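Local coordinates for protein putative aminomethyltransferase (Leptospirillum rubarum, PDB 3TTG) that is a putative aminomethyltransferase of the glycine cleavage T-protein family and probably binds folate, although its substrate and activity are not established, at residues A[46-51]-A[128-133]; A[88-93]-A[103-108]; A[52-57]-A[122-127]; A[71-76]-A[161-166]. One frame throughout, in Å; residues are numbered along the deposited sequence. Where two conformers were deposited one is given.

Contact 1: A[46-51]-A[128-133]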
loop_
_atom_site.group_PDB
_atom_site.type_symbol
_atom_site.label_atom_id
_atom_site.label_comp_id
_atom_site.label_asym_id
_atom_site.label_seq_id
_atom_site.Cartn_x
_atom_site.Cartn_y
_atom_site.Cartn_z
ATOM N N PRO A 46 5.988 5.796 9.667
ATOM C CA PRO A 46 5.892 6.563 10.931
ATOM C C PRO A 46 4.599 6.265 11.696
ATOM O O PRO A 46 3.626 5.784 11.133
ATOM C CB PRO A 46 5.893 8.051 10.466
ATOM C CG PRO A 46 6.405 8.007 9.061
ATOM C CD PRO A 46 5.954 6.680 8.484
ATOM N N SER A 47 4.614 6.528 12.997
ATOM C CA SER A 47 3.516 6.320 13.961
ATOM C C SER A 47 3.080 7.644 14.460
ATOM O O SER A 47 3.714 8.164 15.371
ATOM C CB SER A 47 4.024 5.461 15.136
ATOM O OG SER A 47 4.080 4.112 14.761
ATOM N N ILE A 48 2.040 8.228 13.872
ATOM C CA ILE A 48 1.609 9.585 14.223
ATOM C C ILE A 48 0.325 9.544 14.963
ATOM O O ILE A 48 -0.642 8.943 14.490
ATOM C CB ILE A 48 1.438 10.453 12.952
ATOM C CG1 ILE A 48 2.658 10.432 12.032
ATOM C CG2 ILE A 48 1.050 11.896 13.324
ATOM C CD1 ILE A 48 4.022 10.900 12.738
ATOM N N PHE A 49 0.269 10.198 16.112
ATOM C CA PHE A 49 -0.984 10.192 16.892
ATOM C C PHE A 49 -1.600 11.563 16.936
ATOM O O PHE A 49 -0.888 12.575 16.991
ATOM C CB PHE A 49 -0.737 9.651 18.297
ATOM C CG PHE A 49 -0.444 8.156 18.246
ATOM C CD1 PHE A 49 -1.468 7.228 18.357
ATOM C CD2 PHE A 49 0.794 7.694 17.835
ATOM C CE1 PHE A 49 -1.204 5.858 18.264
ATOM C CE2 PHE A 49 1.055 6.321 17.735
ATOM C CZ PHE A 49 0.054 5.419 17.920
ATOM N N VAL A 50 -2.937 11.603 16.891
ATOM C CA VAL A 50 -3.693 12.841 16.972
ATOM C C VAL A 50 -4.675 12.741 18.152
ATOM O O VAL A 50 -5.539 11.857 18.203
ATOM C CB VAL A 50 -4.413 13.214 15.672
ATOM C CG1 VAL A 50 -5.027 14.618 15.785
ATOM C CG2 VAL A 50 -3.453 13.136 14.492
ATOM N N GLU A 51 -4.571 13.686 19.061
ATOM C CA GLU A 51 -5.435 13.761 20.226
ATOM C C GLU A 51 -6.092 15.098 20.316
ATOM O O GLU A 51 -5.740 16.023 19.571
ATOM C CB GLU A 51 -4.588 13.477 21.470
ATOM C CG GLU A 51 -3.713 14.617 21.934
ATOM C CD GLU A 51 -2.767 14.263 23.077
ATOM O OE1 GLU A 51 -2.494 15.163 23.906
ATOM O OE2 GLU A 51 -2.311 13.096 23.156
ATOM N N ILE A 128 -0.739 16.941 17.666
ATOM C CA ILE A 128 -0.094 15.875 16.908
ATOM C C ILE A 128 1.169 15.439 17.628
ATOM O O ILE A 128 1.933 16.289 18.064
ATOM C CB ILE A 128 0.216 16.353 15.456
ATOM C CG1 ILE A 128 -1.082 16.731 14.720
ATOM C CG2 ILE A 128 0.980 15.257 14.679
ATOM C CD1 ILE A 128 -0.864 17.796 13.735
ATOM N N THR A 129 1.409 14.132 17.716
ATOM C CA THR A 129 2.619 13.555 18.359
ATOM C C THR A 129 3.212 12.500 17.473
ATOM O O THR A 129 2.496 11.635 16.996
ATOM C CB THR A 129 2.309 12.947 19.728
ATOM O OG1 THR A 129 1.648 13.947 20.522
ATOM C CG2 THR A 129 3.588 12.455 20.456
ATOM N N ASP A 130 4.512 12.588 17.233
ATOM C CA ASP A 130 5.229 11.627 16.448
ATOM C C ASP A 130 5.883 10.590 17.414
ATOM O O ASP A 130 6.811 10.922 18.168
ATOM C CB ASP A 130 6.253 12.393 15.597
ATOM C CG ASP A 130 7.032 11.507 14.670
ATOM O OD1 ASP A 130 6.930 10.254 14.809
ATOM O OD2 ASP A 130 7.790 12.046 13.849
HETATM N N MSE A 131 5.364 9.361 17.408
HETATM C CA MSE A 131 5.825 8.289 18.289
HETATM C C MSE A 131 6.686 7.263 17.544
HETATM O O MSE A 131 6.928 6.178 18.040
HETATM C CB MSE A 131 4.598 7.591 18.828
HETATM C CG MSE A 131 3.643 8.546 19.547
HETATM SE SE MSE A 131 4.218 8.785 21.289
HETATM C CE MSE A 131 3.276 7.223 21.929
ATOM N N SER A 132 7.168 7.618 16.375
ATOM C CA SER A 132 7.852 6.683 15.509
ATOM C C SER A 132 9.089 6.051 16.091
ATOM O O SER A 132 9.369 4.919 15.773
ATOM C CB SER A 132 8.237 7.373 14.206
ATOM O OG SER A 132 7.075 7.825 13.567
ATOM N N ASP A 133 9.861 6.772 16.907
ATOM C CA ASP A 133 11.073 6.171 17.475
ATOM C C ASP A 133 10.744 5.149 18.591
ATOM O O ASP A 133 11.643 4.422 19.005
ATOM C CB ASP A 133 12.016 7.266 18.000
ATOM C CG ASP A 133 12.481 8.228 16.916
ATOM O OD1 ASP A 133 12.698 7.779 15.786
ATOM O OD2 ASP A 133 12.490 9.436 17.170
HETATM O O HOH W 1 -0.975 13.545 20.203
#
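An antiparallel beta ladder at the margin of a five-stranded sheet pairs residues 48-50 with 128-130, and bonds from Ser47 to Met131 and Ser132 extend it to an Asx turn. Phe49 and Thr129 form the hydrogen-bonded pair. Phe49 N donates to Thr129 O at 2.8 Å and almost straight (177°). Thr129 N returns a bond to Phe49 O at 2.9 Å. Beyond the strand, Met131 N reaches Ser47 O. Ser47 N donates to the hydroxyl Ser132 OG at 2.8 Å. That hydroxyl donates a hydrogen bond to Asp130 OD1 at 2.7 Å, on the syn side of the carboxylate. Ser132 N also bonds to OD1, which completes the Asx turn. The Asp130 carboxylate is put there by chi1 of -177°, with CG anti to the backbone N. Its OD2 forms a salt bridge to Arg109. An alanine here would probably cost Ser132 OG and N their shared acceptor, leave the hydroxyl less fixed, and leave Arg109 with one carboxylate fewer. On one face of the sheet, Ile48 CD1 rests on Asp130 CG, and Ile48 CG2 meets Ile128 CG2 at 3.6 Å. On the other face, the bent selenomethionine chain of Met131 crosses Phe49 at about a right angle, CG to ring atom CD2 3.4 Å. Strand 99-103 pairs with the other edge of strand 48-51. Helix 109-118 covers the Ile48 and Ile128 face. Helix 55-60 packs on Val50.

Contact 2: A[88-93]-A[103-108]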
loop_
_atom_site.group_PDB
_atom_site.type_symbol
_atom_site.label_atom_id
_atom_site.label_comp_id
_atom_site.label_asym_id
_atom_site.label_seq_id
_atom_site.Cartn_x
_atom_site.Cartn_y
_atom_site.Cartn_z
ATOM N N LEU A 88 -1.168 13.160 -2.159
ATOM C CA LEU A 88 0.026 13.623 -1.457
ATOM C C LEU A 88 0.540 12.534 -0.614
ATOM O O LEU A 88 1.726 12.294 -0.611
ATOM C CB LEU A 88 -0.247 14.850 -0.580
ATOM C CG LEU A 88 -0.750 16.099 -1.305
ATOM C CD1 LEU A 88 -1.020 17.211 -0.312
ATOM C CD2 LEU A 88 0.291 16.582 -2.372
ATOM N N PHE A 89 -0.338 11.864 0.132
ATOM C CA PHE A 89 0.022 10.719 0.993
ATOM C C PHE A 89 -1.099 9.705 1.045
ATOM O O PHE A 89 -2.239 10.019 0.771
ATOM C CB PHE A 89 0.295 11.212 2.461
ATOM C CG PHE A 89 1.272 12.350 2.594
ATOM C CD1 PHE A 89 2.646 12.114 2.548
ATOM C CD2 PHE A 89 0.828 13.664 2.677
ATOM C CE1 PHE A 89 3.549 13.163 2.530
ATOM C CE2 PHE A 89 1.750 14.733 2.717
ATOM C CZ PHE A 89 3.095 14.480 2.580
ATOM N N ASP A 90 -0.777 8.490 1.474
ATOM C CA ASP A 90 -1.754 7.518 1.886
ATOM C C ASP A 90 -1.469 7.286 3.385
ATOM O O ASP A 90 -0.447 7.709 3.875
ATOM C CB ASP A 90 -1.761 6.231 1.044
ATOM C CG ASP A 90 -0.543 5.330 1.206
ATOM O OD1 ASP A 90 0.364 5.703 1.928
ATOM O OD2 ASP A 90 -0.572 4.208 0.711
ATOM N N ALA A 91 -2.402 6.759 4.124
ATOM C CA ALA A 91 -2.185 6.369 5.522
ATOM C C ALA A 91 -3.129 5.240 5.928
ATOM O O ALA A 91 -4.282 5.229 5.500
ATOM C CB ALA A 91 -2.398 7.568 6.451
ATOM N N TRP A 92 -2.698 4.421 6.867
ATOM C CA TRP A 92 -3.539 3.491 7.600
ATOM C C TRP A 92 -3.990 4.267 8.806
ATOM O O TRP A 92 -3.166 4.964 9.437
ATOM C CB TRP A 92 -2.816 2.187 7.965
ATOM C CG TRP A 92 -2.425 1.406 6.765
ATOM C CD1 TRP A 92 -1.188 1.320 6.207
ATOM C CD2 TRP A 92 -3.327 0.765 5.843
ATOM N NE1 TRP A 92 -1.253 0.648 5.007
ATOM C CE2 TRP A 92 -2.548 0.263 4.780
ATOM C CE3 TRP A 92 -4.699 0.467 5.878
ATOM C CZ2 TRP A 92 -3.099 -0.488 3.735
ATOM C CZ3 TRP A 92 -5.261 -0.221 4.803
ATOM C CH2 TRP A 92 -4.451 -0.733 3.768
ATOM N N CYS A 93 -5.279 4.173 9.133
ATOM C CA CYS A 93 -5.907 4.946 10.196
ATOM C C CYS A 93 -6.604 4.020 11.189
ATOM O O CYS A 93 -7.467 3.231 10.798
ATOM C CB CYS A 93 -6.896 5.963 9.622
ATOM S SG CYS A 93 -6.306 6.869 8.163
ATOM N N PHE A 103 -0.665 6.132 10.111
ATOM C CA PHE A 103 0.599 5.526 9.618
ATOM C C PHE A 103 0.812 5.936 8.160
ATOM O O PHE A 103 0.366 5.242 7.230
ATOM C CB PHE A 103 0.597 4.028 9.784
ATOM C CG PHE A 103 0.352 3.652 11.225
ATOM C CD1 PHE A 103 1.405 3.326 12.060
ATOM C CD2 PHE A 103 -0.940 3.529 11.718
ATOM C CE1 PHE A 103 1.182 3.003 13.396
ATOM C CE2 PHE A 103 -1.171 3.131 13.031
ATOM C CZ PHE A 103 -0.102 2.941 13.888
ATOM N N PRO A 104 1.470 7.095 7.950
ATOM C CA PRO A 104 1.769 7.554 6.584
ATOM C C PRO A 104 2.939 6.765 5.973
ATOM O O PRO A 104 3.423 5.833 6.595
ATOM C CB PRO A 104 2.105 9.013 6.805
ATOM C CG PRO A 104 2.854 8.981 8.084
ATOM C CD PRO A 104 2.050 8.033 8.934
ATOM N N PRO A 105 3.323 7.038 4.729
ATOM C CA PRO A 105 4.377 6.236 4.107
ATOM C C PRO A 105 5.742 6.384 4.759
ATOM O O PRO A 105 6.084 7.450 5.257
ATOM C CB PRO A 105 4.439 6.794 2.665
ATOM C CG PRO A 105 3.115 7.482 2.442
ATOM C CD PRO A 105 2.743 8.022 3.761
ATOM N N ALA A 106 6.571 5.346 4.642
ATOM C CA ALA A 106 7.960 5.400 5.102
ATOM C C ALA A 106 8.668 6.629 4.567
ATOM O O ALA A 106 8.502 6.980 3.416
ATOM C CB ALA A 106 8.713 4.109 4.646
ATOM N N GLY A 107 9.440 7.286 5.412
ATOM C CA GLY A 107 10.221 8.437 5.019
ATOM C C GLY A 107 9.465 9.758 4.946
ATOM O O GLY A 107 10.067 10.739 4.579
ATOM N N THR A 108 8.195 9.823 5.369
ATOM C CA THR A 108 7.388 11.069 5.312
ATOM C C THR A 108 7.066 11.679 6.690
ATOM O O THR A 108 6.225 12.607 6.767
ATOM C CB THR A 108 6.065 10.791 4.566
ATOM O OG1 THR A 108 5.173 9.999 5.357
ATOM C CG2 THR A 108 6.278 10.199 3.204
#
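The Phe103 ring has the backbone oxygen Trp92 O at its edge, near the ring plane, with CD2 to O 3.5 Å. The other two rings are met obliquely, the Trp92 indole by Phe103 O and the Phe89 ring by Thr108. Phe89 lies alongside Thr108, pointing the other way, with CE1 4.0 Å from Thr108 CB. Beyond the two segments, Phe89 meets Phe112 edge-to-face, and the Trp92 ring meets Tyr77 and His174. Trp92 and Phe103 form an antiparallel hydrogen-bonded pair in the hairpin made by strands 87-96 and 99-103. Phe103 N donates to Trp92 O at 2.8 Å, in the carbonyl plane. The return bond from Trp92 N to Phe103 O is longer, 3.2 Å, and its donor stands above the carbonyl plane. After this pair the chain leaves the sheet through Pro104 and Pro105. Pro105 CD lies 3.2 Å from Asp90 O, a buried oxygen with no hydrogen-bond partner. Asp90 chi1 of 69° brings OD1 to 3.3 Å from Pro105 CG. The same carboxylate bonds to Tyr77 OH and forms a salt bridge with Arg45. A type II turn from Pro105 to Thr108 leads into helix 109-118. In it, Pro105 O accepts from both Thr108 N and Thr108 OG1, the latter at 2.7 Å.

Contact 3: A[52-57]-A[122-127]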
loop_
_atom_site.group_PDB
_atom_site.type_symbol
_atom_site.label_atom_id
_atom_site.label_comp_id
_atom_site.label_asym_id
_atom_site.label_seq_id
_atom_site.Cartn_x
_atom_site.Cartn_y
_atom_site.Cartn_z
ATOM N N GLY A 52 -7.101 15.178 21.167
ATOM C CA GLY A 52 -7.813 16.421 21.435
ATOM C C GLY A 52 -9.284 16.316 21.119
ATOM O O GLY A 52 -9.721 15.430 20.388
ATOM N N GLU A 53 -10.047 17.250 21.658
ATOM C CA GLU A 53 -11.496 17.280 21.515
ATOM C C GLU A 53 -11.946 17.441 20.051
ATOM O O GLU A 53 -12.957 16.863 19.690
ATOM C CB GLU A 53 -12.086 18.400 22.385
ATOM C CG GLU A 53 -12.090 17.961 23.841
ATOM C CD GLU A 53 -12.388 19.110 24.789
ATOM O OE1 GLU A 53 -13.085 20.060 24.357
ATOM O OE2 GLU A 53 -11.878 19.089 25.937
ATOM N N ASP A 54 -11.186 18.173 19.221
ATOM C CA ASP A 54 -11.518 18.364 17.787
ATOM C C ASP A 54 -10.714 17.451 16.867
ATOM O O ASP A 54 -10.714 17.693 15.669
ATOM C CB ASP A 54 -11.252 19.813 17.365
ATOM C CG ASP A 54 -12.099 20.848 18.101
ATOM O OD1 ASP A 54 -13.207 20.491 18.574
ATOM O OD2 ASP A 54 -11.649 22.002 18.217
ATOM N N ARG A 55 -10.134 16.355 17.368
ATOM C CA ARG A 55 -9.315 15.479 16.521
ATOM C C ARG A 55 -10.089 14.910 15.331
ATOM O O ARG A 55 -9.537 14.804 14.252
ATOM C CB ARG A 55 -8.676 14.338 17.344
ATOM C CG ARG A 55 -9.644 13.330 17.909
ATOM C CD ARG A 55 -9.026 12.427 18.939
ATOM N NE ARG A 55 -9.975 11.434 19.454
ATOM C CZ ARG A 55 -10.942 11.653 20.348
ATOM N NH1 ARG A 55 -11.154 12.872 20.836
ATOM N NH2 ARG A 55 -11.718 10.664 20.740
ATOM N N LYS A 56 -11.356 14.564 15.532
ATOM C CA LYS A 56 -12.163 13.865 14.524
ATOM C C LYS A 56 -12.552 14.794 13.389
ATOM O O LYS A 56 -12.356 14.477 12.242
ATOM C CB LYS A 56 -13.421 13.252 15.200
ATOM C CG LYS A 56 -13.099 12.080 16.148
ATOM C CD LYS A 56 -13.463 10.686 15.559
ATOM C CE LYS A 56 -13.478 9.577 16.602
ATOM N NZ LYS A 56 -12.275 8.690 16.512
ATOM N N ASN A 57 -13.139 15.913 13.712
ATOM C CA ASN A 57 -13.522 16.913 12.723
ATOM C C ASN A 57 -12.283 17.428 11.950
ATOM O O ASN A 57 -12.340 17.695 10.741
ATOM C CB ASN A 57 -14.250 18.062 13.447
ATOM C CG ASN A 57 -15.669 17.695 13.874
ATOM O OD1 ASN A 57 -16.186 16.614 13.564
ATOM N ND2 ASN A 57 -16.345 18.586 14.604
ATOM N N PHE A 122 -5.914 28.114 14.046
ATOM C CA PHE A 122 -6.049 28.825 15.326
ATOM C C PHE A 122 -7.220 28.319 16.169
ATOM O O PHE A 122 -8.365 28.276 15.707
ATOM C CB PHE A 122 -6.259 30.339 15.034
ATOM C CG PHE A 122 -6.791 31.277 16.115
ATOM C CD1 PHE A 122 -5.961 31.722 17.130
ATOM C CD2 PHE A 122 -8.040 31.887 15.978
ATOM C CE1 PHE A 122 -6.409 32.656 18.064
ATOM C CE2 PHE A 122 -8.486 32.833 16.896
ATOM C CZ PHE A 122 -7.665 33.239 17.918
ATOM N N ARG A 123 -6.901 27.903 17.385
ATOM C CA ARG A 123 -7.850 27.442 18.398
ATOM C C ARG A 123 -8.532 26.115 18.016
ATOM O O ARG A 123 -9.599 25.804 18.544
ATOM C CB ARG A 123 -8.895 28.538 18.773
ATOM C CG ARG A 123 -8.297 29.748 19.526
ATOM C CD ARG A 123 -9.302 30.890 19.687
ATOM N NE ARG A 123 -10.341 30.574 20.679
ATOM C CZ ARG A 123 -11.659 30.781 20.559
ATOM N NH1 ARG A 123 -12.165 31.323 19.451
ATOM N NH2 ARG A 123 -12.482 30.450 21.548
ATOM N N THR A 124 -7.918 25.303 17.147
ATOM C CA THR A 124 -8.437 23.966 16.877
ATOM C C THR A 124 -7.913 23.091 18.049
ATOM O O THR A 124 -6.740 23.170 18.385
ATOM C CB THR A 124 -8.063 23.470 15.461
ATOM O OG1 THR A 124 -8.820 24.215 14.522
ATOM C CG2 THR A 124 -8.349 21.999 15.273
ATOM N N LYS A 125 -8.785 22.313 18.687
ATOM C CA LYS A 125 -8.436 21.499 19.851
ATOM C C LYS A 125 -7.933 20.132 19.408
ATOM O O LYS A 125 -8.632 19.134 19.509
ATOM C CB LYS A 125 -9.636 21.370 20.803
ATOM C CG LYS A 125 -10.134 22.686 21.340
ATOM C CD LYS A 125 -11.288 22.490 22.312
ATOM C CE LYS A 125 -11.834 23.814 22.818
ATOM N NZ LYS A 125 -10.831 24.546 23.629
ATOM N N ALA A 126 -6.742 20.111 18.822
ATOM C CA ALA A 126 -6.100 18.880 18.380
ATOM C C ALA A 126 -4.604 19.055 18.568
ATOM O O ALA A 126 -4.115 20.162 18.460
ATOM C CB ALA A 126 -6.450 18.547 16.928
ATOM N N LYS A 127 -3.898 17.986 18.849
ATOM C CA LYS A 127 -2.459 17.988 19.053
ATOM C C LYS A 127 -1.880 16.776 18.323
ATOM O O LYS A 127 -2.474 15.717 18.365
ATOM C CB LYS A 127 -2.139 17.945 20.591
ATOM C CG LYS A 127 -0.742 17.430 21.016
ATOM C CD LYS A 127 0.406 18.419 20.720
ATOM C CE LYS A 127 1.737 18.090 21.405
ATOM N NZ LYS A 127 2.581 17.085 20.684
#
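Asp54 and Lys125 clasp each other at the tight centre of this surface contact between two turns. Asp54 N donates to Lys125 O at 2.7 Å, tilted 22° from the carbonyl plane. Lys125 N donates back to Asp54 OD2 at 2.9 Å, on the anti side and 33° out of the carboxylate plane. Asp54 chi1 is -62°, with CG beside its own backbone N, which places OD2 within reach of Lys125 N; the bond then holds it. OD2 also lies 3.3 Å from Lys125 CB. Gly52 is also close: its C is 3.3 Å from Lys125 O. With no side chain, Gly52 can lie this near Lys125 O and Ala126 CA, where a CB would probably clash. Lys125 is the centre of an inverse gamma turn, and residues 52 to 55 form a type I turn. Gly52 O accepts from Arg55 N and Arg55 NH1, which reach it from opposite faces of its plane. The solvent side is looser. There Glu53 and Lys125 lie side by side and point the same way, with Glu53 OE1 3.6 Å from Lys125 CD. Their charged ends stay apart, OE1 to Lys125 NZ 5.1 Å, so any attraction is probably weak. Asp54 stands at the N-cap position of helix 55-60, but its side chain makes no capping bond. The loop 122-127 links helix 109-118 to strand 127-130, and Lys127 pairs with Glu51 at the end of strand 48-51.

Contact 4: A[71-76]-A[161-166]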
loop_
_atom_site.group_PDB
_atom_site.type_symbol
_atom_site.label_atom_id
_atom_site.label_comp_id
_atom_site.label_asym_id
_atom_site.label_seq_id
_atom_site.Cartn_x
_atom_site.Cartn_y
_atom_site.Cartn_z
ATOM N N ASP A 71 -15.261 2.270 13.249
ATOM C CA ASP A 71 -15.469 1.649 14.585
ATOM C C ASP A 71 -14.164 1.625 15.440
ATOM O O ASP A 71 -13.092 1.980 14.953
ATOM C CB ASP A 71 -16.023 0.224 14.465
ATOM C CG ASP A 71 -17.088 0.047 13.391
ATOM O OD1 ASP A 71 -16.729 0.087 12.184
ATOM O OD2 ASP A 71 -18.276 -0.125 13.753
ATOM N N GLU A 72 -14.279 1.213 16.714
ATOM C CA GLU A 72 -13.183 1.226 17.695
ATOM C C GLU A 72 -11.950 0.373 17.336
ATOM O O GLU A 72 -10.833 0.864 17.493
ATOM C CB GLU A 72 -13.672 0.823 19.120
ATOM C CG GLU A 72 -14.432 -0.496 19.255
ATOM C CD GLU A 72 -14.800 -0.848 20.687
ATOM O OE1 GLU A 72 -13.991 -1.526 21.365
ATOM O OE2 GLU A 72 -15.903 -0.453 21.128
ATOM N N LYS A 73 -12.107 -0.886 16.911
ATOM C CA LYS A 73 -10.899 -1.697 16.612
ATOM C C LYS A 73 -10.755 -1.901 15.075
ATOM O O LYS A 73 -10.159 -2.868 14.631
ATOM C CB LYS A 73 -10.975 -3.044 17.352
ATOM C CG LYS A 73 -10.950 -2.926 18.870
ATOM C CD LYS A 73 -11.234 -4.290 19.537
ATOM C CE LYS A 73 -11.383 -4.208 21.041
ATOM N NZ LYS A 73 -11.834 -5.505 21.617
ATOM N N SER A 74 -11.241 -0.957 14.278
ATOM C CA SER A 74 -11.167 -1.055 12.849
ATOM C C SER A 74 -9.983 -0.279 12.316
ATOM O O SER A 74 -9.502 0.718 12.905
ATOM C CB SER A 74 -12.461 -0.560 12.204
ATOM O OG SER A 74 -12.722 -1.287 11.005
ATOM N N LEU A 75 -9.552 -0.703 11.130
ATOM C CA LEU A 75 -8.527 -0.019 10.397
ATOM C C LEU A 75 -9.144 0.504 9.103
ATOM O O LEU A 75 -9.895 -0.218 8.468
ATOM C CB LEU A 75 -7.405 -0.978 10.075
ATOM C CG LEU A 75 -6.125 -0.372 9.544
ATOM C CD1 LEU A 75 -5.364 0.259 10.618
ATOM C CD2 LEU A 75 -5.287 -1.452 8.920
ATOM N N SER A 76 -8.764 1.685 8.673
ATOM C CA SER A 76 -9.215 2.184 7.369
ATOM C C SER A 76 -8.035 2.748 6.601
ATOM O O SER A 76 -6.973 2.997 7.184
ATOM C CB SER A 76 -10.290 3.241 7.570
ATOM O OG SER A 76 -9.607 4.362 8.069
ATOM N N SER A 161 -8.324 -4.591 10.791
ATOM C CA SER A 161 -8.368 -4.379 12.235
ATOM C C SER A 161 -7.163 -3.659 12.716
ATOM O O SER A 161 -6.087 -3.701 12.100
ATOM C CB SER A 161 -8.540 -5.691 13.012
ATOM O OG SER A 161 -7.425 -6.544 12.846
ATOM N N PHE A 162 -7.351 -2.984 13.837
ATOM C CA PHE A 162 -6.330 -2.179 14.526
ATOM C C PHE A 162 -6.393 -2.530 15.979
ATOM O O PHE A 162 -7.424 -2.265 16.618
ATOM C CB PHE A 162 -6.584 -0.665 14.361
ATOM C CG PHE A 162 -5.504 0.169 15.007
ATOM C CD1 PHE A 162 -4.187 0.048 14.608
ATOM C CD2 PHE A 162 -5.783 0.963 16.123
ATOM C CE1 PHE A 162 -3.185 0.747 15.246
ATOM C CE2 PHE A 162 -4.774 1.685 16.743
ATOM C CZ PHE A 162 -3.487 1.590 16.285
ATOM N N ARG A 163 -5.342 -3.132 16.504
ATOM C CA ARG A 163 -5.345 -3.592 17.897
ATOM C C ARG A 163 -4.141 -3.076 18.661
ATOM O O ARG A 163 -3.048 -3.047 18.095
ATOM C CB ARG A 163 -5.294 -5.131 17.950
ATOM C CG ARG A 163 -6.023 -5.942 16.850
ATOM C CD ARG A 163 -7.377 -6.498 17.262
ATOM N NE ARG A 163 -7.259 -7.414 18.406
ATOM C CZ ARG A 163 -8.277 -8.005 19.030
ATOM N NH1 ARG A 163 -8.054 -8.803 20.068
ATOM N NH2 ARG A 163 -9.528 -7.810 18.616
HETATM N N MSE A 164 -4.313 -2.742 19.963
HETATM C CA MSE A 164 -3.171 -2.431 20.816
HETATM C C MSE A 164 -2.789 -3.730 21.498
HETATM O O MSE A 164 -3.663 -4.502 21.866
HETATM C CB MSE A 164 -3.463 -1.328 21.826
HETATM C CG MSE A 164 -2.183 -0.784 22.475
HETATM SE SE MSE A 164 -2.520 0.682 23.683
HETATM C CE MSE A 164 -0.705 0.878 24.327
ATOM N N LEU A 165 -1.506 -4.057 21.502
ATOM C CA LEU A 165 -0.995 -5.272 22.130
ATOM C C LEU A 165 -0.930 -5.018 23.671
ATOM O O LEU A 165 -0.728 -3.876 24.107
ATOM C CB LEU A 165 0.378 -5.656 21.543
ATOM C CG LEU A 165 0.382 -6.016 20.080
ATOM C CD1 LEU A 165 1.791 -6.098 19.522
ATOM C CD2 LEU A 165 -0.373 -7.309 19.847
ATOM N N LYS A 166 -1.141 -6.046 24.472
ATOM C CA LYS A 166 -1.199 -5.849 25.945
ATOM C C LYS A 166 0.144 -5.335 26.507
ATOM O O LYS A 166 0.182 -4.533 27.444
ATOM C CB LYS A 166 -1.672 -7.118 26.680
ATOM C CG LYS A 166 -0.836 -8.377 26.524
ATOM C CD LYS A 166 -1.236 -9.448 27.569
ATOM C CE LYS A 166 -2.680 -9.922 27.475
ATOM N NZ LYS A 166 -2.949 -11.053 28.409
#
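Lys73 and Ser74 meet Ser161 and Phe162 where two beta sheets of the folate-binding domain come together. A single bridge, Ser74 with Ser161, joins the chain leading into strand 75-81 to strand 161-164. Phe162 N donates to Lys73 O at 2.9 Å, from 53° above the carbonyl plane. Leu75 CG stands anti to the backbone N (chi1 -168°), and branch CD1 comes to 4.0 Å from Phe162 CB. The two side chains cross at about a right angle, with the methyl oblique to the ring. Leu75 CB packs on Ser161 O at 3.6 Å. An alanine in its place would probably open a gap between Phe162 and Trp92, which Leu75 also touches. Phe162 CB sits against Ser74 O, while the ring extends to Tyr170, their planes nearly parallel. Ser161 OG, set between the backbone N and the carbonyl carbon (chi1 65°), bonds to Ser158 O. The extended Lys73 chain crosses the bent side chain of Arg163, whose guanidinium makes a cation-pi contact with Phe157. The like charges of Lys73 and Arg163 lie close, NZ to NH2 4.4 Å, and probably repel. The nearest touch there is Lys73 CD to Arg163 NH2, 4.0 Å.

How the contacts relate
All four contacts lie in the aminomethyltransferase folate-binding domain. Contacts 1, 2 and 4 reach one five-stranded antiparallel sheet, ordered 75-81, 87-96, 99-103, 48-51, 127-130. Contact 1 is at one margin and contact 4 at the other, with centres about 16 Å apart. Contact 2 touches both: its Cys93 N probably bonds to Ser76 O, and its Pro104 packs on Pro46. Contact 3 continues contact 1 past one end of the ladder, where strand 48-51 finishes and 127-130 begins, about 15 Å away between centres. Along the chain, contact 2 falls within the spans of the other three, and contact 3 within that of contact 1. Contact 4 crosses contacts 1 and 3 and ties this sheet to strand 161-164 of the six-stranded mixed sheet.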